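Local coordinates for protein phosphoribosylaminoimidazole-succinocarboxamide synthase (PDB 2CNQ) that catalyses the ATP-dependent joining of L-aspartate to carboxyaminoimidazole ribotide, giving SAICAR in the de novo purine biosynthesis pathway, at residues I39-D43 / V44-N48. Residues are numbered along the deposited sequence; the frame is centred on the assembly and turned at random. Where two conformers were deposited one is given.
Sequences ISAYD and VIMEN. With ADP (adenosine-5'-diphosphate), chain F.
A41 and V44 form the hydrogen-bonded pair that closes a tight beta hairpin, with a type I' turn through Y42 and D43. The bond from A41 N to V44 O is 2.9 Å; the return bond from V44 N to A41 O is 3.0 Å, its donor lying above the carbonyl plane. Beyond the non-hydrogen-bonded pair S40 and I45, M46 N reaches I39 O at 2.8 Å, nearly straight (171°). A water accepts from I39 N and can donate to M46 O and N48 O, beyond the hairpin pairs. The I39 and M46 side chains cross at an angle, with CG2 of I39 3.7 Å from CG of M46. The M46 chain bends at chi2 and chi3, which brings CE back near the A41 methyl group. The backbone N-H groups of the turn bind the diphosphate of ADP. Y42 N donates to ADP O1A, and D43 N to ADP O3A at 2.7 Å. OG of S40, set between backbone N and carbonyl carbon (chi1 61°), lies 2.6 Å from ADP O1B and 2.7 Å from ADP O3B. D43 OD1 accepts from the ribose O2' of ADP and also bonds H170. The Y42 ring meets ADP N7 with its edge, while its hydroxyl bonds T268. The hairpin rests on helix 261-269, where A41 and M46 touch L267, and I39 also reaches T288 and Y292 of helix 282-300.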
ATOM      1  N   ILE A  39      -1.666  -7.310 -10.304  1.00  6.40           N
ATOM      2  CA  ILE A  39      -2.653  -6.836  -9.364  1.00  6.43           C
ATOM      3  C   ILE A  39      -3.302  -8.032  -8.767  1.00  6.93           C
ATOM      4  O   ILE A  39      -3.480  -9.041  -9.414  1.00  7.20           O
ATOM      5  CB  ILE A  39      -3.643  -5.900 -10.026  1.00  7.09           C
ATOM      6  CG1 ILE A  39      -4.585  -5.272  -9.011  1.00  7.81           C
ATOM      7  CG2 ILE A  39      -4.402  -6.577 -11.132  1.00  7.94           C
ATOM      8  CD1 ILE A  39      -5.355  -4.110  -9.562  1.00  7.82           C
ATOM      9  N   SER A  40      -3.639  -7.920  -7.516  1.00  7.39           N
ATOM     10  CA  SER A  40      -4.217  -9.005  -6.781  1.00  7.30           C
ATOM     11  C   SER A  40      -5.404  -8.507  -6.047  1.00  7.33           C
ATOM     12  O   SER A  40      -5.560  -7.342  -5.787  1.00  8.63           O
ATOM     13  CB  SER A  40      -3.195  -9.517  -5.807  1.00  8.62           C
ATOM     14  OG  SER A  40      -2.822  -8.521  -4.887  1.00 12.37           O
ATOM     15  N   ALA A  41      -6.270  -9.422  -5.693  1.00  6.87           N
ATOM     16  CA  ALA A  41      -7.388  -9.082  -4.845  1.00  7.32           C
ATOM     17  C   ALA A  41      -7.701 -10.324  -4.097  1.00  8.19           C
ATOM     18  O   ALA A  41      -7.612 -11.416  -4.631  1.00  8.12           O
ATOM     19  CB  ALA A  41      -8.548  -8.645  -5.648  1.00  8.67           C
ATOM     20  N   TYR A  42      -8.065 -10.165  -2.849  1.00  8.52           N
ATOM     21  CA  TYR A  42      -8.347 -11.296  -2.011  1.00  9.98           C
ATOM     22  C   TYR A  42      -7.205 -12.282  -2.052  1.00  9.94           C
ATOM     23  O   TYR A  42      -7.414 -13.484  -2.009  1.00 11.76           O
ATOM     24  CB  TYR A  42      -9.672 -11.928  -2.361  1.00 10.62           C
ATOM     25  CG  TYR A  42     -10.784 -10.934  -2.368  1.00  9.96           C
ATOM     26  CD1 TYR A  42     -11.249 -10.387  -1.222  1.00 10.70           C
ATOM     27  CD2 TYR A  42     -11.361 -10.554  -3.547  1.00  9.65           C
ATOM     28  CE1 TYR A  42     -12.288  -9.496  -1.244  1.00 11.35           C
ATOM     29  CE2 TYR A  42     -12.380  -9.686  -3.601  1.00 10.54           C
ATOM     30  CZ  TYR A  42     -12.845  -9.147  -2.455  1.00 10.37           C
ATOM     31  OH  TYR A  42     -13.899  -8.282  -2.524  1.00 11.45           O
ATOM     32  N   ASP A  43      -5.990 -11.765  -2.090  1.00  9.65           N
ATOM     33  CA  ASP A  43      -4.784 -12.568  -2.022  1.00  9.74           C
ATOM     34  C   ASP A  43      -4.566 -13.444  -3.212  1.00  9.42           C
ATOM     35  O   ASP A  43      -3.768 -14.343  -3.141  1.00 11.14           O
ATOM     36  CB  ASP A  43      -4.676 -13.344  -0.736  1.00 11.07           C
ATOM     37  CG  ASP A  43      -4.435 -12.459   0.414  1.00 12.04           C
ATOM     38  OD1 ASP A  43      -5.117 -12.628   1.415  1.00 16.34           O
ATOM     39  OD2 ASP A  43      -3.569 -11.574   0.330  1.00 15.31           O
ATOM     40  N   VAL A  44      -5.206 -13.140  -4.330  1.00  8.41           N
ATOM     41  CA  VAL A  44      -4.942 -13.859  -5.539  1.00  8.22           C
ATOM     42  C   VAL A  44      -4.597 -12.879  -6.616  1.00  7.59           C
ATOM     43  O   VAL A  44      -5.242 -11.865  -6.786  1.00  7.86           O
ATOM     44  CB  VAL A  44      -6.243 -14.558  -5.913  0.61  9.18           C
ATOM     45  CG1 VAL A  44      -6.066 -15.287  -7.171  0.61  9.24           C
ATOM     46  CG2 VAL A  44      -6.688 -15.475  -4.770  0.61 10.07           C
ATOM     47  N   ILE A  45      -3.575 -13.194  -7.372  1.00  7.63           N
ATOM     48  CA  ILE A  45      -3.108 -12.356  -8.424  1.00  7.39           C
ATOM     49  C   ILE A  45      -3.975 -12.576  -9.620  1.00  7.12           C
ATOM     50  O   ILE A  45      -4.295 -13.682  -9.979  1.00  8.12           O
ATOM     51  CB  ILE A  45      -1.663 -12.688  -8.737  1.00  8.01           C
ATOM     52  CG1 ILE A  45      -0.796 -12.471  -7.507  1.00  9.12           C
ATOM     53  CG2 ILE A  45      -1.154 -11.842  -9.854  1.00  9.38           C
ATOM     54  CD1 ILE A  45       0.572 -13.025  -7.640  1.00  9.73           C
ATOM     55  N   MET A  46      -4.351 -11.508 -10.281  1.00  7.21           N
ATOM     56  CA  MET A  46      -5.088 -11.625 -11.507  1.00  7.49           C
ATOM     57  C   MET A  46      -4.193 -12.187 -12.567  1.00  7.86           C
ATOM     58  O   MET A  46      -2.989 -12.079 -12.524  1.00  8.14           O
ATOM     59  CB  MET A  46      -5.573 -10.274 -11.970  1.00  7.52           C
ATOM     60  CG  MET A  46      -6.518  -9.580 -11.011  1.00  7.16           C
ATOM     61  SD  MET A  46      -8.027 -10.438 -10.680  1.00  7.89           S
ATOM     62  CE  MET A  46      -7.665 -11.149  -9.108  1.00  8.26           C
ATOM     63  N   GLU A  47      -4.794 -12.749 -13.589  1.00  8.11           N
ATOM     64  CA  GLU A  47      -4.018 -13.276 -14.688  1.00  8.60           C
ATOM     65  C   GLU A  47      -3.300 -12.193 -15.416  1.00  8.56           C
ATOM     66  O   GLU A  47      -2.169 -12.360 -15.803  1.00 10.19           O
ATOM     67  CB  GLU A  47      -4.913 -13.979 -15.676  1.00  9.39           C
ATOM     68  CG  GLU A  47      -4.221 -14.572 -16.809  0.69 11.67           C
ATOM     69  CD  GLU A  47      -3.218 -15.582 -16.343  0.69 13.42           C
ATOM     70  OE1 GLU A  47      -3.440 -16.228 -15.302  0.69 13.87           O
ATOM     71  OE2 GLU A  47      -2.203 -15.746 -17.038  0.69 18.84           O
ATOM     72  N   ASN A  48      -3.984 -11.097 -15.646  1.00  8.71           N
ATOM     73  CA  ASN A  48      -3.455 -10.026 -16.395  1.00  8.66           C
ATOM     74  C   ASN A  48      -3.107  -8.864 -15.512  1.00  8.41           C
ATOM     75  O   ASN A  48      -3.457  -8.780 -14.359  1.00  8.56           O
ATOM     76  CB  ASN A  48      -4.383  -9.643 -17.530  1.00  9.68           C
ATOM     77  CG  ASN A  48      -5.790  -9.353 -17.120  1.00  9.25           C
ATOM     78  OD1 ASN A  48      -6.290  -9.806 -16.108  1.00  9.13           O
ATOM     79  ND2 ASN A  48      -6.474  -8.615 -17.980  1.00 10.14           N
TER
HETATM   80  PB  ADP F1311      -4.163  -8.702  -1.958  0.30 15.89           P
HETATM   81  O1B ADP F1311      -3.426  -9.797  -2.654  0.30 13.51           O
HETATM   82  O2B ADP F1311      -3.838  -8.570  -0.495  0.30 17.96           O
HETATM   83  O3B ADP F1311      -4.082  -7.420  -2.756  0.20 17.22           O
HETATM   84  PA  ADP F1311      -6.462  -7.849  -1.173  0.60 10.28           P
HETATM   85  O1A ADP F1311      -7.902  -7.704  -1.485  0.60  6.79           O
HETATM   86  O2A ADP F1311      -5.842  -6.514  -1.362  0.60  8.52           O
HETATM   87  O3A ADP F1311      -5.731  -9.044  -1.896  0.60 12.19           O
HETATM   88  O5' ADP F1311      -6.213  -8.225   0.327  0.60 12.06           O
HETATM   89  C5' ADP F1311      -6.373  -7.223   1.308  0.60 12.89           C
HETATM   90  C4' ADP F1311      -6.310  -7.747   2.728  0.60 14.88           C
HETATM   91  O4' ADP F1311      -7.445  -8.584   2.921  0.60 15.02           O
HETATM   92  C3' ADP F1311      -5.062  -8.569   2.931  0.60 13.76           C
HETATM   93  O3' ADP F1311      -4.628  -8.447   4.272  0.60 15.02           O
HETATM   94  C2' ADP F1311      -5.564  -9.950   2.650  0.60 14.04           C
HETATM   95  O2' ADP F1311      -4.813 -10.912   3.345  0.60 12.17           O
HETATM   96  C1' ADP F1311      -6.976  -9.894   3.184  0.60 14.03           C
HETATM   97  N9  ADP F1311      -7.874 -10.824   2.510  0.60 14.11           N
HETATM   98  C8  ADP F1311      -7.846 -11.094   1.216  0.60 13.69           C
HETATM   99  N7  ADP F1311      -8.784 -11.994   0.895  0.60 15.22           N
HETATM  100  C5  ADP F1311      -9.434 -12.285   2.010  0.60 14.79           C
HETATM  101  C6  ADP F1311     -10.546 -13.168   2.284  0.60 15.37           C
HETATM  102  N6  ADP F1311     -11.085 -13.879   1.264  0.60 16.26           N
HETATM  103  N1  ADP F1311     -10.954 -13.225   3.565  0.60 16.08           N
HETATM  104  C2  ADP F1311     -10.366 -12.494   4.560  0.60 15.85           C
HETATM  105  N3  ADP F1311      -9.331 -11.647   4.355  0.60 15.93           N
HETATM  106  C4  ADP F1311      -8.840 -11.515   3.100  0.60 14.27           C
HETATM  107  O   HOH W   1      -1.902  -9.481 -12.268  1.00  8.77           O